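Local coordinates for protein extracellular ligand-binding receptor (Sphaerobacter thermophilus, PDB 4ZPJ) that probably binds a small solute outside the membrane and delivers it to an ABC transporter, at residues M87-G91 and R92-L96; P238-Q241 and R242-Q245; A134-R137 and D138-Q142. All coordinates share one frame; numbering follows the deposited sequence.

How the contacts relate
Along the chain the order is contact 1, contact 3, contact 2, each one closing before the next opens. Contacts 1 and 3 belong to the same mixed six-stranded sheet and its flanking helices: contact 1 is the hairpin formed by strands 88-89 and 92-100 at one margin, and contact 3 lies on helix 130-142, between strands 123-126 and 147-149. Their centres are about 26 Å apart. Contact 2 sits on helix 237-246 beside the parallel four-stranded sheet, about 55 Å from contact 1 between centres and on the opposite side of the chain's centre. Each contact carries one acidic zinc ligand, so the three ions are spread over the periplasmic-binding fold rather than gathered into one site.

Contact 1: M87-G91 and R92-L96; sequences MQFGG and RPVEL. With ZN (zinc ion), chain L.
Bent at chi2 (-73°) and again at chi3, the selenomethionine chain of Met87 brings SE to 4.1 Å from Val94 CB and sets CE beside Leu96 CD1, crossing each partner at about a right angle. Val94 has CG1 anti to its own nitrogen (chi1 -180°), which leaves CG2 to meet the edge of the Phe89 ring, near the ring plane, 3.6 Å from CE2. These groups join the two strands of a beta hairpin closed by a type I' turn from Phe89 to Arg92, with Gly90 and Gly91 both at positive phi. Phe89 N donates to Arg92 O at 2.8 Å, and Arg92 N returns a bond to Phe89 O at 2.9 Å. Beyond the non-hydrogen-bonded pair Gln88-Pro93, Val94 N reaches Met87 O at 3.0 Å, almost straight (177°) though from above the carbonyl plane. The Arg92 guanidinium turns to Glu53 O and to a salt bridge with Glu360. Glu95 points away from the opposing strand and binds a zinc ion through OE1 at 2.2 Å. Phe89 packs on helix 336-354, Met87 and Leu96 on helix 68-84, and Val94 on Ile57 of the neighbouring strand, whereas Glu95 holds its metal apart from these apolar contacts, consistent with a peripheral ion separate from the packing.

Contact 2: P238-Q241 and R242-Q245; sequences PYLQ and RIEQ. With ZN (zinc ion), chain J.
Helix 237-246 links strands 222-229 and 252-256 of the parallel four-stranded sheet, a beta-alpha-beta crossover of the periplasmic-binding fold, and Pro238 to Gln245 make up two of its turns. Four i to i+4 backbone bonds define the helix here: Arg242 N to Pro238 O, Ile243 N to Tyr239 O, Glu244 N to Leu240 O, which is 2.8 Å long with an N-H...O angle of 162°, and Gln245 N to Gln241 O, the longest at 3.1 Å. Side chains lean back over the carbonyls of the preceding turn. With CG1 beside its own nitrogen (chi1 -69°), Ile243 brings that carbon to 3.2 Å from Tyr239 O. Arg242 does likewise with CG, 3.2 Å from Pro238 O, and its chain then runs on extended to NE. On the buried side Leu240 CD2 and Ile243 CD1 come within 4.4 Å, a loose apolar touch, and Leu240 also packs on Phe266, Gln269 and Tyr270 of helix 261-272 and on Phe273 just beyond it. Tyr239 instead rests against Pro230 and Thr233 in the loop before the helix. Glu244 has CG anti to the backbone N (chi1 -158°), and its extended chain ends at a zinc ion. The carboxylate is placed asymmetrically, with Glu244 OE1 at 2.0 Å from zinc and OE2 at a longer 2.7 Å, and water 2 adds its oxygen 2.5 Å from the ion.

Contact 3: A134-R137 and D138-Q142; sequences AAVR and DILVQ. With ZN (zinc ion), chain M.
Arg137 lies with one face of its guanidinium against Val141, whose CG2 stands over the centre of the group, 3.6 Å from CZ. A bend at chi2 (-101°) folds the arginine chain along the helix, so that NH2 also reaches Asp138 OD1 at 2.7 Å in a hydrogen-bonded salt bridge. The carboxylate oxygen approaches near the guanidinium plane and is met nearly along its own C-O direction, yet the two flat groups are turned 71° apart. NE and NH1 bind Met163 O and Arg164 O, which ties helix 130-142 to the chain ahead of strand 168-170. Replacing Arg137 with an alanine would probably leave Asp138 OD1 and those two carbonyls without their donors and take away the flat group that packs on Val141 CG2. The helix is the connection of a beta-alpha-beta unit between strands 123-126 and 147-149. It kinks here, where the i to i+4 backbone bonding is interrupted at Asp138 and Ile139. Water 3 bridges the first gap, donating to Ala134 O at 2.7 Å and accepting from Asp138 N at 2.9 Å. Regular bonding resumes with Leu140 N to Val136 O at 2.9 Å. Beside that bond Val136 CG2 and Leu140 CD1 lie 4.1 Å apart, their side chains side by side and pointing the same way, both touching Thr112 of helix 105-117. The remaining carboxylate oxygen, Asp138 OD2, binds a zinc ion at 2.2 Å, with waters 4 and 5 as further ligands.

Contact 1: M87-G91 and R92-L96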
HETATM    1  N   MSE A  87       1.797 -21.509 -12.088  1.00 52.93           N
HETATM    2  CA  MSE A  87       2.238 -20.796 -13.321  1.00 53.40           C
HETATM    3  C   MSE A  87       1.590 -21.344 -14.584  1.00 52.20           C
HETATM    4  O   MSE A  87       2.139 -21.296 -15.671  1.00 53.65           O
HETATM    5  CB  MSE A  87       3.787 -20.790 -13.455  1.00 55.04           C
HETATM    6  CG  MSE A  87       4.473 -19.779 -12.534  1.00 56.04           C
HETATM    7 SE   MSE A  87       4.160 -17.946 -13.214  0.65 60.00          SE
HETATM    8  CE  MSE A  87       5.999 -17.265 -12.859  1.00 70.41           C
ATOM      9  N   GLN A  88       0.384 -21.832 -14.467  1.00 53.25           N
ATOM     10  CA  GLN A  88      -0.351 -22.270 -15.646  1.00 54.88           C
ATOM     11  C   GLN A  88      -1.835 -22.260 -15.361  1.00 53.00           C
ATOM     12  O   GLN A  88      -2.245 -22.447 -14.238  1.00 52.39           O
ATOM     13  CB  GLN A  88       0.097 -23.659 -16.084  1.00 57.89           C
ATOM     14  CG  GLN A  88      -0.242 -24.803 -15.141  1.00 59.23           C
ATOM     15  CD  GLN A  88      -0.244 -26.143 -15.884  1.00 67.04           C
ATOM     16  OE1 GLN A  88      -1.095 -26.407 -16.761  1.00 66.18           O
ATOM     17  NE2 GLN A  88       0.739 -26.981 -15.573  1.00 68.71           N
ATOM     18  N   PHE A  89      -2.633 -22.010 -16.388  1.00 54.63           N
ATOM     19  CA  PHE A  89      -4.070 -21.966 -16.246  1.00 51.89           C
ATOM     20  C   PHE A  89      -4.737 -22.574 -17.427  1.00 53.48           C
ATOM     21  O   PHE A  89      -4.436 -22.201 -18.575  1.00 54.17           O
ATOM     22  CB  PHE A  89      -4.507 -20.522 -16.055  1.00 51.93           C
ATOM     23  CG  PHE A  89      -3.944 -19.945 -14.818  1.00 50.33           C
ATOM     24  CD1 PHE A  89      -4.487 -20.323 -13.574  1.00 46.88           C
ATOM     25  CD2 PHE A  89      -2.785 -19.160 -14.866  1.00 47.41           C
ATOM     26  CE1 PHE A  89      -3.916 -19.860 -12.401  1.00 46.28           C
ATOM     27  CE2 PHE A  89      -2.209 -18.687 -13.687  1.00 47.11           C
ATOM     28  CZ  PHE A  89      -2.784 -19.025 -12.461  1.00 46.17           C
ATOM     29  N   GLY A  90      -5.629 -23.520 -17.140  1.00 54.16           N
ATOM     30  CA  GLY A  90      -6.327 -24.271 -18.160  1.00 58.65           C
ATOM     31  C   GLY A  90      -5.413 -24.899 -19.196  1.00 60.69           C
ATOM     32  O   GLY A  90      -5.722 -24.862 -20.380  1.00 62.03           O
ATOM     33  N   GLY A  91      -4.290 -25.470 -18.746  1.00 61.65           N
ATOM     34  CA  GLY A  91      -3.294 -26.085 -19.651  1.00 62.44           C
ATOM     35  C   GLY A  91      -2.374 -25.075 -20.343  1.00 60.31           C
ATOM     36  O   GLY A  91      -1.616 -25.439 -21.224  1.00 63.63           O
ATOM     37  N   ARG A  92      -2.435 -23.810 -19.946  1.00 54.59           N
ATOM     38  CA  ARG A  92      -1.696 -22.770 -20.633  1.00 54.35           C
ATOM     39  C   ARG A  92      -0.657 -22.178 -19.692  1.00 51.79           C
ATOM     40  O   ARG A  92      -0.999 -21.768 -18.603  1.00 52.09           O
ATOM     41  CB  ARG A  92      -2.629 -21.673 -21.150  1.00 53.39           C
ATOM     42  CG  ARG A  92      -3.549 -22.113 -22.279  1.00 54.87           C
ATOM     43  CD  ARG A  92      -4.455 -20.975 -22.712  1.00 55.31           C
ATOM     44  NE  ARG A  92      -3.697 -19.884 -23.334  1.00 57.71           N
ATOM     45  CZ  ARG A  92      -4.233 -18.831 -23.957  1.00 58.86           C
ATOM     46  NH1 ARG A  92      -5.556 -18.701 -24.032  1.00 59.42           N
ATOM     47  NH2 ARG A  92      -3.445 -17.882 -24.484  1.00 57.76           N
ATOM     48  N   PRO A  93       0.613 -22.152 -20.114  1.00 50.79           N
ATOM     49  CA  PRO A  93       1.674 -21.674 -19.267  1.00 51.43           C
ATOM     50  C   PRO A  93       1.623 -20.147 -19.228  1.00 51.54           C
ATOM     51  O   PRO A  93       1.339 -19.519 -20.258  1.00 54.21           O
ATOM     52  CB  PRO A  93       2.967 -22.163 -20.003  1.00 51.68           C
ATOM     53  CG  PRO A  93       2.600 -22.178 -21.435  1.00 52.34           C
ATOM     54  CD  PRO A  93       1.103 -22.497 -21.470  1.00 53.22           C
ATOM     55  N   VAL A  94       1.901 -19.566 -18.072  1.00 51.07           N
ATOM     56  CA  VAL A  94       2.042 -18.115 -17.953  1.00 52.99           C
ATOM     57  C   VAL A  94       3.462 -17.712 -18.314  1.00 54.92           C
ATOM     58  O   VAL A  94       4.401 -18.420 -18.001  1.00 56.11           O
ATOM     59  CB  VAL A  94       1.800 -17.629 -16.511  1.00 52.06           C
ATOM     60  CG1 VAL A  94       1.942 -16.116 -16.425  1.00 52.53           C
ATOM     61  CG2 VAL A  94       0.426 -18.019 -16.039  1.00 52.70           C
ATOM     62  N   GLU A  95       3.625 -16.587 -18.988  1.00 56.83           N
ATOM     63  CA  GLU A  95       4.923 -15.962 -19.017  1.00 60.14           C
ATOM     64  C   GLU A  95       4.866 -14.491 -18.628  1.00 55.53           C
ATOM     65  O   GLU A  95       4.163 -13.685 -19.232  1.00 56.34           O
ATOM     66  CB  GLU A  95       5.663 -16.192 -20.345  1.00 65.71           C
ATOM     67  CG  GLU A  95       4.955 -15.738 -21.594  1.00 72.76           C
ATOM     68  CD  GLU A  95       5.734 -16.070 -22.864  1.00 77.12           C
ATOM     69  OE1 GLU A  95       6.063 -15.120 -23.608  1.00 84.00           O
ATOM     70  OE2 GLU A  95       6.034 -17.271 -23.119  1.00 77.56           O
ATOM     71  N   LEU A  96       5.630 -14.170 -17.606  1.00 49.46           N
ATOM     72  CA  LEU A  96       5.807 -12.811 -17.170  1.00 48.38           C
ATOM     73  C   LEU A  96       6.830 -12.067 -17.992  1.00 46.64           C
ATOM     74  O   LEU A  96       7.935 -12.512 -18.121  1.00 49.09           O
ATOM     75  CB  LEU A  96       6.326 -12.844 -15.762  1.00 49.03           C
ATOM     76  CG  LEU A  96       5.380 -13.418 -14.758  1.00 49.47           C
ATOM     77  CD1 LEU A  96       6.031 -13.233 -13.399  1.00 50.21           C
ATOM     78  CD2 LEU A  96       4.032 -12.751 -14.833  1.00 48.07           C
TER
HETATM   79 ZN    ZN L 511       8.176 -15.575 -24.156  0.70 78.26          ZN
HETATM   80  O   HOH W   1       8.398 -16.975 -23.135  1.00 53.28           O

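Contact 2: P238-Q241 and R242-Q245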
ATOM      1  N   PRO A 238      13.120  21.702  13.433  1.00 63.36           N
ATOM      2  CA  PRO A 238      12.223  22.850  13.281  1.00 65.35           C
ATOM      3  C   PRO A 238      10.782  22.412  13.152  1.00 62.26           C
ATOM      4  O   PRO A 238       9.913  23.021  13.758  1.00 67.11           O
ATOM      5  CB  PRO A 238      12.741  23.545  12.000  1.00 66.96           C
ATOM      6  CG  PRO A 238      14.175  23.077  11.875  1.00 67.33           C
ATOM      7  CD  PRO A 238      14.087  21.626  12.327  1.00 65.99           C
ATOM      8  N   TYR A 239      10.539  21.335  12.413  1.00 59.11           N
ATOM      9  CA  TYR A 239       9.168  20.847  12.188  1.00 55.99           C
ATOM     10  C   TYR A 239       8.596  20.272  13.467  1.00 53.05           C
ATOM     11  O   TYR A 239       7.433  20.422  13.714  1.00 53.36           O
ATOM     12  CB  TYR A 239       9.136  19.847  11.046  1.00 55.16           C
ATOM     13  CG  TYR A 239       9.773  20.468   9.840  1.00 56.69           C
ATOM     14  CD1 TYR A 239       9.065  21.379   9.057  1.00 59.20           C
ATOM     15  CD2 TYR A 239      11.109  20.248   9.545  1.00 57.91           C
ATOM     16  CE1 TYR A 239       9.676  22.028   7.987  1.00 64.14           C
ATOM     17  CE2 TYR A 239      11.735  20.898   8.474  1.00 61.89           C
ATOM     18  CZ  TYR A 239      11.014  21.780   7.694  1.00 63.54           C
ATOM     19  OH  TYR A 239      11.619  22.424   6.642  1.00 67.28           O
ATOM     20  N   LEU A 240       9.450  19.642  14.269  1.00 52.19           N
ATOM     21  CA  LEU A 240       9.111  19.132  15.579  1.00 53.13           C
ATOM     22  C   LEU A 240       8.717  20.243  16.516  1.00 55.77           C
ATOM     23  O   LEU A 240       7.711  20.144  17.221  1.00 53.37           O
ATOM     24  CB  LEU A 240      10.281  18.357  16.186  1.00 52.25           C
ATOM     25  CG  LEU A 240      10.635  16.994  15.530  1.00 52.20           C
ATOM     26  CD1 LEU A 240      11.651  16.259  16.375  1.00 52.71           C
ATOM     27  CD2 LEU A 240       9.433  16.095  15.327  1.00 51.27           C
ATOM     28  N   GLN A 241       9.495  21.310  16.508  1.00 59.73           N
ATOM     29  CA  GLN A 241       9.138  22.476  17.292  1.00 64.15           C
ATOM     30  C   GLN A 241       7.751  23.000  16.846  1.00 60.23           C
ATOM     31  O   GLN A 241       6.888  23.218  17.684  1.00 58.38           O
ATOM     32  CB  GLN A 241      10.285  23.522  17.311  1.00 71.32           C
ATOM     33  CG  GLN A 241      11.317  23.192  18.410  1.00 76.69           C
ATOM     34  CD  GLN A 241      12.565  24.089  18.461  1.00 84.77           C
ATOM     35  OE1 GLN A 241      13.473  23.851  19.272  1.00 83.66           O
ATOM     36  NE2 GLN A 241      12.606  25.134  17.618  1.00 88.67           N
ATOM     37  N   ARG A 242       7.494  23.107  15.551  1.00 60.24           N
ATOM     38  CA  ARG A 242       6.185  23.593  15.112  1.00 63.33           C
ATOM     39  C   ARG A 242       5.080  22.659  15.543  1.00 62.36           C
ATOM     40  O   ARG A 242       3.992  23.107  15.964  1.00 63.51           O
ATOM     41  CB  ARG A 242       6.131  23.810  13.603  1.00 70.35           C
ATOM     42  CG  ARG A 242       7.260  24.713  13.102  1.00 82.19           C
ATOM     43  CD  ARG A 242       7.048  25.288  11.704  1.00 92.59           C
ATOM     44  NE  ARG A 242       8.335  25.619  11.071  1.00102.77           N
ATOM     45  CZ  ARG A 242       8.497  26.095   9.832  1.00113.28           C
ATOM     46  NH1 ARG A 242       9.730  26.358   9.383  1.00118.09           N
ATOM     47  NH2 ARG A 242       7.448  26.322   9.039  1.00113.79           N
ATOM     48  N   ILE A 243       5.339  21.354  15.461  1.00 55.78           N
ATOM     49  CA  ILE A 243       4.356  20.398  15.905  1.00 52.74           C
ATOM     50  C   ILE A 243       4.121  20.606  17.382  1.00 53.09           C
ATOM     51  O   ILE A 243       2.975  20.652  17.795  1.00 52.62           O
ATOM     52  CB  ILE A 243       4.773  18.939  15.631  1.00 50.41           C
ATOM     53  CG1 ILE A 243       4.765  18.673  14.119  1.00 49.11           C
ATOM     54  CG2 ILE A 243       3.875  17.972  16.397  1.00 49.01           C
ATOM     55  CD1 ILE A 243       5.547  17.448  13.685  1.00 47.71           C
ATOM     56  N   GLU A 244       5.178  20.741  18.172  1.00 55.67           N
ATOM     57  CA  GLU A 244       5.021  20.923  19.606  1.00 61.40           C
ATOM     58  C   GLU A 244       4.058  22.047  19.891  1.00 61.13           C
ATOM     59  O   GLU A 244       3.228  21.959  20.785  1.00 62.80           O
ATOM     60  CB  GLU A 244       6.346  21.289  20.318  1.00 70.42           C
ATOM     61  CG  GLU A 244       6.271  20.950  21.819  1.00 77.11           C
ATOM     62  CD  GLU A 244       7.233  21.692  22.705  1.00 83.82           C
ATOM     63  OE1 GLU A 244       8.125  22.396  22.178  1.00 91.49           O
ATOM     64  OE2 GLU A 244       7.116  21.539  23.947  1.00 91.29           O
ATOM     65  N   GLN A 245       4.217  23.133  19.165  1.00 61.95           N
ATOM     66  CA  GLN A 245       3.471  24.350  19.466  1.00 64.64           C
ATOM     67  C   GLN A 245       2.018  24.212  19.106  1.00 62.49           C
ATOM     68  O   GLN A 245       1.155  24.624  19.846  1.00 61.14           O
ATOM     69  CB  GLN A 245       4.009  25.498  18.654  1.00 67.77           C
ATOM     70  CG  GLN A 245       4.717  26.583  19.444  1.00 72.17           C
ATOM     71  CD  GLN A 245       4.975  27.752  18.526  1.00 75.05           C
ATOM     72  OE1 GLN A 245       4.617  27.678  17.340  1.00 72.24           O
ATOM     73  NE2 GLN A 245       5.601  28.825  19.037  1.00 76.94           N
TER
HETATM   74 ZN    ZN J 509       9.694  22.062  23.310  1.00 82.13          ZN
HETATM   75  O   HOH W   2      10.344  19.717  24.005  1.00 47.95           O

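Contact 3: A134-R137 and D138-Q142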
ATOM      1  N   ALA A 134      -0.439   8.194 -13.707  1.00 44.71           N
ATOM      2  CA  ALA A 134      -1.088   9.287 -14.402  1.00 49.42           C
ATOM      3  C   ALA A 134      -0.572   9.393 -15.859  1.00 50.51           C
ATOM      4  O   ALA A 134      -1.354   9.610 -16.802  1.00 52.84           O
ATOM      5  CB  ALA A 134      -0.866  10.611 -13.652  1.00 50.74           C
ATOM      6  N   ALA A 135       0.729   9.216 -16.052  1.00 48.08           N
ATOM      7  CA  ALA A 135       1.268   9.300 -17.406  1.00 48.95           C
ATOM      8  C   ALA A 135       0.850   8.108 -18.298  1.00 47.08           C
ATOM      9  O   ALA A 135       0.765   8.264 -19.480  1.00 47.97           O
ATOM     10  CB  ALA A 135       2.781   9.477 -17.374  1.00 49.86           C
ATOM     11  N   VAL A 136       0.525   6.934 -17.771  1.00 45.59           N
ATOM     12  CA  VAL A 136       0.162   5.794 -18.697  1.00 46.01           C
ATOM     13  C   VAL A 136      -1.357   5.434 -18.751  1.00 46.47           C
ATOM     14  O   VAL A 136      -1.825   4.605 -19.571  1.00 46.71           O
ATOM     15  CB  VAL A 136       0.984   4.541 -18.347  1.00 47.94           C
ATOM     16  CG1 VAL A 136       2.449   4.819 -18.445  1.00 47.29           C
ATOM     17  CG2 VAL A 136       0.646   4.011 -16.930  1.00 46.44           C
ATOM     18  N   ARG A 137      -2.139   6.077 -17.898  1.00 47.78           N
ATOM     19  CA  ARG A 137      -3.576   5.748 -17.755  1.00 45.90           C
ATOM     20  C   ARG A 137      -4.314   5.745 -19.068  1.00 46.16           C
ATOM     21  O   ARG A 137      -4.964   4.737 -19.430  1.00 45.96           O
ATOM     22  CB  ARG A 137      -4.249   6.731 -16.793  1.00 44.93           C
ATOM     23  CG  ARG A 137      -5.710   6.410 -16.494  1.00 44.50           C
ATOM     24  CD  ARG A 137      -6.593   7.315 -17.318  1.00 47.35           C
ATOM     25  NE  ARG A 137      -7.987   6.994 -17.116  1.00 48.50           N
ATOM     26  CZ  ARG A 137      -8.926   7.062 -18.058  1.00 49.96           C
ATOM     27  NH1 ARG A 137     -10.182   6.720 -17.744  1.00 49.66           N
ATOM     28  NH2 ARG A 137      -8.624   7.460 -19.291  1.00 46.83           N
ATOM     29  N   ASP A 138      -4.241   6.871 -19.771  1.00 46.67           N
ATOM     30  CA  ASP A 138      -4.865   7.010 -21.086  1.00 48.41           C
ATOM     31  C   ASP A 138      -4.384   5.941 -22.073  1.00 48.04           C
ATOM     32  O   ASP A 138      -5.192   5.395 -22.818  1.00 50.68           O
ATOM     33  CB  ASP A 138      -4.712   8.453 -21.640  1.00 52.45           C
ATOM     34  CG  ASP A 138      -5.769   9.428 -21.053  1.00 56.80           C
ATOM     35  OD1 ASP A 138      -6.547   9.002 -20.184  1.00 59.92           O
ATOM     36  OD2 ASP A 138      -5.863  10.616 -21.429  1.00 60.40           O
ATOM     37  N   ILE A 139      -3.102   5.583 -22.047  1.00 47.47           N
ATOM     38  CA  ILE A 139      -2.599   4.514 -22.936  1.00 47.49           C
ATOM     39  C   ILE A 139      -3.253   3.177 -22.606  1.00 46.82           C
ATOM     40  O   ILE A 139      -3.733   2.463 -23.465  1.00 47.78           O
ATOM     41  CB  ILE A 139      -1.056   4.400 -22.865  1.00 47.05           C
ATOM     42  CG1 ILE A 139      -0.391   5.590 -23.623  1.00 50.43           C
ATOM     43  CG2 ILE A 139      -0.572   3.103 -23.473  1.00 45.70           C
ATOM     44  CD1 ILE A 139       0.940   6.022 -23.045  1.00 48.58           C
ATOM     45  N   LEU A 140      -3.282   2.835 -21.336  1.00 47.67           N
ATOM     46  CA  LEU A 140      -3.880   1.583 -20.955  1.00 46.28           C
ATOM     47  C   LEU A 140      -5.349   1.538 -21.350  1.00 46.80           C
ATOM     48  O   LEU A 140      -5.803   0.546 -21.915  1.00 46.87           O
ATOM     49  CB  LEU A 140      -3.697   1.354 -19.479  1.00 45.27           C
ATOM     50  CG  LEU A 140      -2.246   1.217 -18.990  1.00 44.67           C
ATOM     51  CD1 LEU A 140      -2.281   1.159 -17.479  1.00 44.22           C
ATOM     52  CD2 LEU A 140      -1.585  -0.030 -19.541  1.00 44.64           C
ATOM     53  N   VAL A 141      -6.069   2.629 -21.127  1.00 47.85           N
ATOM     54  CA  VAL A 141      -7.522   2.646 -21.410  1.00 48.15           C
ATOM     55  C   VAL A 141      -7.794   2.624 -22.889  1.00 50.44           C
ATOM     56  O   VAL A 141      -8.613   1.830 -23.372  1.00 48.12           O
ATOM     57  CB  VAL A 141      -8.247   3.846 -20.746  1.00 47.50           C
ATOM     58  CG1 VAL A 141      -9.713   3.934 -21.220  1.00 48.38           C
ATOM     59  CG2 VAL A 141      -8.159   3.720 -19.226  1.00 43.30           C
ATOM     60  N   GLN A 142      -7.058   3.445 -23.632  1.00 55.73           N
ATOM     61  CA  GLN A 142      -7.218   3.459 -25.080  1.00 56.24           C
ATOM     62  C   GLN A 142      -6.935   2.083 -25.633  1.00 54.83           C
ATOM     63  O   GLN A 142      -7.609   1.622 -26.539  1.00 57.85           O
ATOM     64  CB  GLN A 142      -6.307   4.482 -25.742  1.00 61.67           C
ATOM     65  CG  GLN A 142      -6.749   4.802 -27.176  1.00 69.39           C
ATOM     66  CD  GLN A 142      -5.629   5.354 -28.060  1.00 79.26           C
ATOM     67  OE1 GLN A 142      -5.806   6.359 -28.766  1.00 86.49           O
ATOM     68  NE2 GLN A 142      -4.476   4.683 -28.047  1.00 80.60           N
TER
HETATM   69 ZN    ZN M 512      -6.351  11.881 -19.703  1.00 93.98          ZN
HETATM   70  O   HOH W   3      -2.974   9.330 -18.978  1.00 49.91           O
HETATM   71  O   HOH W   4      -6.530  13.270 -21.426  1.00 57.06           O
HETATM   72  O   HOH W   5      -5.406  10.998 -17.527  1.00 61.38           O